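PDB 4R1D: uncharacterized protein from Pseudomonas aeruginosa PAO1, which probably acts as a lipase effector of the H2 type VI secretion system, has an alpha/beta hydrolase fold and binds calcium. Local coordinates for residues Q45-P50 with R199-V204. Residues are numbered along the deposited sequence; the frame is centred on the assembly and turned at random.
Sequences QTAPLP and RYQFDV. With CA (calcium ion), chain C.
Leu49 CD2 lies over one face of the Tyr200 ring, 4.1 Å from Tyr200 CG. The carbonyl O of Ala47 approaches the edge of that ring, close to level with it. The same Leu49 methyl meets the Phe202 ring obliquely, 3.5 Å from Phe202 CE1. The side chains of Leu49 and Phe202 extend alongside each other in one direction. With CG anti to the backbone N (chi1 -169°) and chi2 at 45°, Leu49 turns CD2 towards both rings. Helix 542-556 covers this apolar group through Thr556. Two backbone hydrogen bonds join the segments, whose strands run parallel. Gln201 N donates to Ala47 O at 3.0 Å, and Leu49 N donates to Gln201 O at 2.8 Å. Pro48 and Pro50 have no N-H to donate. The segments lie at the N-terminal ends of strands 48-54 and 201-206, neighbours in the parallel sheet, with 201-206 at its edge. Calcium is bound by Phe202 O at 2.4 Å and Asp203 OD1 at 2.5 Å, with Glu152, Asp156 and two waters. Asp203 OD2 is hydrogen-bonded to Tyr234 OH, which helps fix the carboxylate. Phe202 thus gives its ring to the apolar cluster and its carbonyl to the metal, tying the edge strand to helix 141-155 through calcium.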
ATOM      1  N   GLN A  45      39.538   8.009   1.872  1.00 58.85           N
ATOM      2  CA  GLN A  45      38.385   7.118   1.811  1.00 58.94           C
ATOM      3  C   GLN A  45      38.678   5.849   2.616  1.00 62.18           C
ATOM      4  O   GLN A  45      39.822   5.634   3.027  1.00 69.61           O
ATOM      5  CB  GLN A  45      38.049   6.787   0.353  1.00 57.57           C
ATOM      6  CG  GLN A  45      39.103   5.952  -0.345  1.00 66.69           C
ATOM      7  CD  GLN A  45      39.567   6.575  -1.643  1.00 71.13           C
ATOM      8  OE1 GLN A  45      40.760   6.575  -1.951  1.00 69.89           O
ATOM      9  NE2 GLN A  45      38.624   7.110  -2.415  1.00 70.99           N
ATOM     10  N   THR A  46      37.670   5.005   2.844  1.00 62.78           N
ATOM     11  CA  THR A  46      36.325   5.170   2.291  1.00 55.35           C
ATOM     12  C   THR A  46      35.548   6.329   2.920  1.00 54.89           C
ATOM     13  O   THR A  46      35.627   6.571   4.125  1.00 54.47           O
ATOM     14  CB  THR A  46      35.495   3.863   2.434  1.00 60.06           C
ATOM     15  OG1 THR A  46      36.273   2.744   1.993  1.00 61.71           O
ATOM     16  CG2 THR A  46      34.208   3.937   1.613  1.00 51.74           C
ATOM     17  N   ALA A  47      34.811   7.049   2.081  1.00 43.70           N
ATOM     18  CA  ALA A  47      33.890   8.078   2.539  1.00 38.08           C
ATOM     19  C   ALA A  47      32.513   7.761   1.976  1.00 33.56           C
ATOM     20  O   ALA A  47      32.099   8.338   0.965  1.00 27.74           O
ATOM     21  CB  ALA A  47      34.351   9.446   2.084  1.00 38.45           C
ATOM     22  N   PRO A  48      31.807   6.812   2.610  1.00 29.97           N
ATOM     23  CA  PRO A  48      30.513   6.377   2.081  1.00 23.19           C
ATOM     24  C   PRO A  48      29.468   7.469   2.189  1.00 24.39           C
ATOM     25  O   PRO A  48      29.446   8.209   3.173  1.00 26.09           O
ATOM     26  CB  PRO A  48      30.147   5.189   2.978  1.00 29.43           C
ATOM     27  CG  PRO A  48      30.923   5.413   4.231  1.00 30.69           C
ATOM     28  CD  PRO A  48      32.198   6.058   3.811  1.00 33.75           C
ATOM     29  N   LEU A  49      28.616   7.568   1.170  1.00 19.27           N
ATOM     30  CA  LEU A  49      27.542   8.549   1.143  1.00 17.89           C
ATOM     31  C   LEU A  49      26.300   7.827   0.630  1.00 20.47           C
ATOM     32  O   LEU A  49      26.083   7.739  -0.579  1.00 22.18           O
ATOM     33  CB  LEU A  49      27.908   9.718   0.214  1.00 16.86           C
ATOM     34  CG  LEU A  49      27.014  10.958   0.258  1.00 23.72           C
ATOM     35  CD1 LEU A  49      26.732  11.322   1.686  1.00 25.45           C
ATOM     36  CD2 LEU A  49      27.653  12.149  -0.477  1.00 17.89           C
ATOM     37  N   PRO A  50      25.487   7.277   1.545  1.00 16.91           N
ATOM     38  CA  PRO A  50      24.355   6.480   1.067  1.00 14.42           C
ATOM     39  C   PRO A  50      23.286   7.313   0.370  1.00 14.81           C
ATOM     40  O   PRO A  50      22.943   8.390   0.835  1.00 16.25           O
ATOM     41  CB  PRO A  50      23.783   5.859   2.357  1.00 16.54           C
ATOM     42  CG  PRO A  50      24.902   5.893   3.326  1.00 15.38           C
ATOM     43  CD  PRO A  50      25.637   7.190   3.006  1.00 15.98           C
ATOM     44  N   ARG A 199      35.138  11.924  -4.610  1.00 20.49           N
ATOM     45  CA  ARG A 199      35.832  11.525  -3.396  1.00 22.22           C
ATOM     46  C   ARG A 199      34.973  10.638  -2.509  1.00 25.14           C
ATOM     47  O   ARG A 199      35.477  10.027  -1.566  1.00 26.53           O
ATOM     48  CB  ARG A 199      36.334  12.755  -2.645  1.00 28.14           C
ATOM     49  CG  ARG A 199      37.305  13.564  -3.499  1.00 29.56           C
ATOM     50  CD  ARG A 199      38.054  14.602  -2.693  1.00 45.33           C
ATOM     51  NE  ARG A 199      37.740  15.971  -3.099  1.00 51.54           N
ATOM     52  CZ  ARG A 199      38.471  16.700  -3.940  1.00 48.98           C
ATOM     53  NH1 ARG A 199      39.574  16.196  -4.482  1.00 52.06           N
ATOM     54  NH2 ARG A 199      38.095  17.939  -4.240  1.00 32.31           N
ATOM     55  N   TYR A 200      33.683  10.553  -2.825  1.00 18.79           N
ATOM     56  CA  TYR A 200      32.743   9.771  -2.018  1.00 20.77           C
ATOM     57  C   TYR A 200      32.336   8.467  -2.690  1.00 24.39           C
ATOM     58  O   TYR A 200      32.331   8.374  -3.910  1.00 19.59           O
ATOM     59  CB  TYR A 200      31.488  10.588  -1.723  1.00 20.64           C
ATOM     60  CG  TYR A 200      31.757  11.812  -0.901  1.00 19.19           C
ATOM     61  CD1 TYR A 200      31.699  11.771   0.487  1.00 23.83           C
ATOM     62  CD2 TYR A 200      32.087  13.013  -1.512  1.00 25.65           C
ATOM     63  CE1 TYR A 200      31.951  12.901   1.245  1.00 24.94           C
ATOM     64  CE2 TYR A 200      32.339  14.140  -0.765  1.00 26.89           C
ATOM     65  CZ  TYR A 200      32.273  14.080   0.608  1.00 26.72           C
ATOM     66  OH  TYR A 200      32.527  15.214   1.339  1.00 34.27           O
ATOM     67  N   GLN A 201      32.010   7.455  -1.887  1.00 23.61           N
ATOM     68  CA  GLN A 201      31.470   6.209  -2.426  1.00 20.12           C
ATOM     69  C   GLN A 201      29.960   6.175  -2.221  1.00 21.54           C
ATOM     70  O   GLN A 201      29.474   6.064  -1.088  1.00 22.24           O
ATOM     71  CB  GLN A 201      32.123   4.987  -1.768  1.00 26.37           C
ATOM     72  CG  GLN A 201      33.621   4.849  -2.038  1.00 38.40           C
ATOM     73  CD  GLN A 201      34.466   5.808  -1.212  1.00 43.51           C
ATOM     74  OE1 GLN A 201      34.007   6.344  -0.207  1.00 46.42           O
ATOM     75  NE2 GLN A 201      35.706   6.027  -1.636  1.00 48.08           N
ATOM     76  N   PHE A 202      29.215   6.288  -3.314  1.00 20.52           N
ATOM     77  CA  PHE A 202      27.764   6.300  -3.227  1.00 15.60           C
ATOM     78  C   PHE A 202      27.275   4.872  -3.359  1.00 17.93           C
ATOM     79  O   PHE A 202      27.795   4.116  -4.166  1.00 19.01           O
ATOM     80  CB  PHE A 202      27.165   7.144  -4.346  1.00 15.53           C
ATOM     81  CG  PHE A 202      27.616   8.578  -4.337  1.00 16.43           C
ATOM     82  CD1 PHE A 202      26.854   9.554  -3.709  1.00 15.50           C
ATOM     83  CD2 PHE A 202      28.803   8.953  -4.954  1.00 19.39           C
ATOM     84  CE1 PHE A 202      27.266  10.877  -3.702  1.00 18.33           C
ATOM     85  CE2 PHE A 202      29.222  10.280  -4.946  1.00 17.66           C
ATOM     86  CZ  PHE A 202      28.450  11.239  -4.327  1.00 17.71           C
ATOM     87  N   ASP A 203      26.287   4.509  -2.554  1.00 16.17           N
ATOM     88  CA  ASP A 203      25.598   3.223  -2.672  1.00 15.88           C
ATOM     89  C   ASP A 203      24.098   3.494  -2.567  1.00 13.49           C
ATOM     90  O   ASP A 203      23.669   4.230  -1.677  1.00 15.42           O
ATOM     91  CB  ASP A 203      25.966   2.302  -1.511  1.00 14.65           C
ATOM     92  CG  ASP A 203      27.365   1.717  -1.624  1.00 22.52           C
ATOM     93  OD1 ASP A 203      27.882   1.560  -2.747  1.00 21.87           O
ATOM     94  OD2 ASP A 203      27.936   1.378  -0.565  1.00 23.43           O
ATOM     95  N   VAL A 204      23.310   2.892  -3.449  1.00 13.56           N
ATOM     96  CA  VAL A 204      21.859   3.113  -3.428  1.00 16.38           C
ATOM     97  C   VAL A 204      21.159   2.038  -2.602  1.00 17.17           C
ATOM     98  O   VAL A 204      21.267   0.852  -2.910  1.00 18.11           O
ATOM     99  CB  VAL A 204      21.268   3.085  -4.844  1.00 14.23           C
ATOM    100  CG1 VAL A 204      19.755   3.339  -4.797  1.00 15.10           C
ATOM    101  CG2 VAL A 204      21.969   4.132  -5.749  1.00 15.02           C
TER
HETATM  102 CA    CA C 601      28.369   2.002  -5.127  1.00 22.22          CA
HETATM  103  O   HOH W   1      28.830  -0.529  -5.032  1.00 29.64           O
HETATM  104  O   HOH W   2      30.813   2.029  -4.134  1.00 28.46           O